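Side-chain contact in endo-1,3-beta-glucanase, family GH16 (Zobellia galactanivorans, PDB 5FUI), which probably binds laminarin, a beta-1,3-glucan, through this C-terminal family 6 carbohydrate-binding module of a marine laminarinase: residues F114-I119 with N126-T131. Sequence-based numbering, arbitrary orientation.
Sequences FGLYSI and NWIRIT. With MG (magnesium ion), chain E; APY (2-aminomethyl-pyridine), chain C.
Ile128 meets Phe114 and Leu116 with separate branches, and all three side chains are buried. Its CG2 lies 4.1 Å from Phe114 CE2, obliquely to the ring, the two side chains lying alongside each other and running opposite ways. Its CD1 comes tip to tip with Leu116 CD1 at 4.0 Å. The first torsion of Ile128 (chi1 -54°) turns CG2 anti to the backbone N and CG1 beside it; chi2, at 107° well away from a staggered value, then brings CD1 to Leu116 CD1. With 137 Å² buried in total, no hydrogen bond across and a nearest CA pair, Leu116 and Ile128, 10.2 Å apart, this is purely apolar contact between two facing sheets.

Both strands also carry sites away from the shared core. Asn126 chelates the magnesium ion through O and OD1, each at 2.4 Å; water 1, Glu14, Glu16 and Glu34 complete the set. On the other strand, 2-aminomethyl-pyridine lies over Gly115, whose CA is 3.6 Å from APY CM, a position where a CB would clash with the amine. Tyr117 CD2 approaches APY C3 to 3.2 Å, the pyridine atom lying near the plane of the phenol, at its edge. A serine in place of Tyr117 would probably leave the C3 side of the pyridine without the ring edge beside it, and Trp44 without the ring it meets.

Strand 110-118 runs between 44-52 and 72-77 in one sheet, and strand 124-131 between 10-14 and 56-66 in the other; Phe114 on Tyr62 and, from the other side, Ile130 on Ile50 also cross between the sheets, consistent with the CBM6 beta-sandwich.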
loop_
_atom_site.group_PDB
_atom_site.type_symbol
_atom_site.label_atom_id
_atom_site.label_comp_id
_atom_site.label_asym_id
_atom_site.label_seq_id
_atom_site.Cartn_x
_atom_site.Cartn_y
_atom_site.Cartn_z
ATOM N N PHE A 114 -4.848 -8.459 -3.228
ATOM C CA PHE A 114 -4.598 -7.001 -3.304
ATOM C C PHE A 114 -3.128 -6.741 -3.580
ATOM O O PHE A 114 -2.277 -7.304 -2.865
ATOM C CB PHE A 114 -5.067 -6.416 -1.975
ATOM C CG PHE A 114 -4.902 -4.908 -1.826
ATOM C CD1 PHE A 114 -5.809 -4.008 -2.385
ATOM C CD2 PHE A 114 -3.872 -4.430 -1.064
ATOM C CE1 PHE A 114 -5.611 -2.645 -2.219
ATOM C CE2 PHE A 114 -3.701 -3.073 -0.881
ATOM C CZ PHE A 114 -4.551 -2.188 -1.478
ATOM N N GLY A 115 -2.781 -5.971 -4.632
ATOM C CA GLY A 115 -1.412 -5.792 -5.012
ATOM C C GLY A 115 -1.004 -4.319 -4.974
ATOM O O GLY A 115 -1.795 -3.453 -5.366
ATOM N N LEU A 116 0.233 -4.060 -4.526
ATOM C CA LEU A 116 0.849 -2.717 -4.605
ATOM C C LEU A 116 2.094 -2.821 -5.459
ATOM O O LEU A 116 2.895 -3.730 -5.224
ATOM C CB LEU A 116 1.272 -2.211 -3.167
ATOM C CG LEU A 116 0.059 -2.092 -2.239
ATOM C CD1 LEU A 116 0.561 -1.546 -0.902
ATOM C CD2 LEU A 116 -0.979 -1.203 -2.880
ATOM N N TYR A 117 2.191 -1.959 -6.464
ATOM C CA TYR A 117 3.293 -2.098 -7.392
ATOM C C TYR A 117 4.014 -0.773 -7.463
ATOM O O TYR A 117 3.409 0.270 -7.780
ATOM C CB TYR A 117 2.683 -2.439 -8.792
ATOM C CG TYR A 117 3.599 -3.235 -9.696
ATOM C CD1 TYR A 117 4.798 -2.701 -10.136
ATOM C CD2 TYR A 117 3.286 -4.579 -10.063
ATOM C CE1 TYR A 117 5.664 -3.429 -10.976
ATOM C CE2 TYR A 117 4.104 -5.305 -10.883
ATOM C CZ TYR A 117 5.257 -4.728 -11.385
ATOM O OH TYR A 117 6.076 -5.528 -12.177
ATOM N N SER A 118 5.312 -0.778 -7.213
ATOM C CA SER A 118 6.092 0.448 -7.238
ATOM C C SER A 118 6.412 0.883 -8.668
ATOM O O SER A 118 7.143 0.202 -9.411
ATOM C CB SER A 118 7.397 0.196 -6.503
ATOM O OG SER A 118 8.176 1.403 -6.498
ATOM N N ILE A 119 5.846 2.010 -9.027
ATOM C CA ILE A 119 6.171 2.667 -10.301
ATOM C C ILE A 119 7.472 3.425 -10.177
ATOM O O ILE A 119 8.335 3.348 -11.098
ATOM C CB ILE A 119 5.042 3.660 -10.662
ATOM C CG1 ILE A 119 3.756 2.827 -10.926
ATOM C CG2 ILE A 119 5.441 4.533 -11.886
ATOM C CD1 ILE A 119 2.507 3.741 -10.969
ATOM N N ASN A 126 4.012 1.444 5.966
ATOM C CA ASN A 126 3.805 0.824 7.262
ATOM C C ASN A 126 2.538 -0.096 7.233
ATOM O O ASN A 126 2.600 -1.292 7.633
ATOM C CB ASN A 126 3.675 1.911 8.369
ATOM C CG ASN A 126 3.458 1.358 9.764
ATOM O OD1 ASN A 126 3.586 0.182 10.014
ATOM N ND2 ASN A 126 3.135 2.262 10.711
ATOM N N TRP A 127 1.432 0.443 6.702
ATOM C CA TRP A 127 0.186 -0.314 6.664
ATOM C C TRP A 127 -0.731 0.331 5.630
ATOM O O TRP A 127 -0.488 1.404 5.108
ATOM C CB TRP A 127 -0.532 -0.383 8.075
ATOM C CG TRP A 127 -0.650 0.876 8.848
ATOM C CD1 TRP A 127 0.049 1.207 10.020
ATOM C CD2 TRP A 127 -1.540 2.001 8.565
ATOM N NE1 TRP A 127 -0.355 2.482 10.466
ATOM C CE2 TRP A 127 -1.317 2.989 9.644
ATOM C CE3 TRP A 127 -2.515 2.294 7.558
ATOM C CZ2 TRP A 127 -2.045 4.163 9.737
ATOM C CZ3 TRP A 127 -3.186 3.538 7.654
ATOM C CH2 TRP A 127 -2.940 4.441 8.689
ATOM N N ILE A 128 -1.797 -0.432 5.364
ATOM C CA ILE A 128 -2.904 -0.083 4.508
ATOM C C ILE A 128 -4.193 -0.174 5.370
ATOM O O ILE A 128 -4.326 -1.112 6.190
ATOM C CB ILE A 128 -3.042 -1.042 3.282
ATOM C CG1 ILE A 128 -1.719 -1.130 2.488
ATOM C CG2 ILE A 128 -4.215 -0.594 2.392
ATOM C CD1 ILE A 128 -1.001 -2.450 2.686
ATOM N N ARG A 129 -5.132 0.771 5.215
ATOM C CA ARG A 129 -6.414 0.692 5.962
ATOM C C ARG A 129 -7.526 0.927 4.986
ATOM O O ARG A 129 -7.572 1.931 4.294
ATOM C CB ARG A 129 -6.365 1.723 7.128
ATOM C CG ARG A 129 -7.592 1.723 8.024
ATOM C CD ARG A 129 -7.316 2.403 9.375
ATOM N NE ARG A 129 -6.968 3.788 9.203
ATOM C CZ ARG A 129 -6.165 4.531 10.009
ATOM N NH1 ARG A 129 -5.646 3.961 11.128
ATOM N NH2 ARG A 129 -5.938 5.841 9.630
ATOM N N ILE A 130 -8.500 0.016 5.051
ATOM C CA ILE A 130 -9.637 0.032 4.150
ATOM C C ILE A 130 -10.921 0.337 4.950
ATOM O O ILE A 130 -11.169 -0.395 5.937
ATOM C CB ILE A 130 -9.783 -1.287 3.360
ATOM C CG1 ILE A 130 -8.500 -1.501 2.502
ATOM C CG2 ILE A 130 -11.072 -1.274 2.498
ATOM C CD1 ILE A 130 -8.330 -2.941 1.923
ATOM N N THR A 131 -11.691 1.354 4.557
ATOM C CA THR A 131 -12.897 1.776 5.307
ATOM C C THR A 131 -14.085 1.913 4.354
ATOM O O THR A 131 -13.996 2.491 3.309
ATOM C CB THR A 131 -12.654 3.154 5.989
ATOM O OG1 THR A 131 -11.528 3.002 6.855
ATOM C CG2 THR A 131 -13.868 3.552 6.825
HETATM MG MG MG E . 3.667 -2.139 9.586
HETATM N N APY C . -0.408 -6.887 -8.570
HETATM C CM APY C . 0.766 -6.535 -7.795
HETATM C C2 APY C . 1.509 -7.761 -8.298
HETATM C C3 APY C . 2.384 -7.614 -9.348
HETATM C C4 APY C . 3.040 -8.736 -9.910
HETATM C C5 APY C . 2.704 -10.019 -9.442
HETATM C C6 APY C . 1.810 -10.164 -8.393
HETATM N N1 APY C . 1.195 -9.039 -7.880
HETATM O O HOH W 1 3.555 -2.862 11.808
#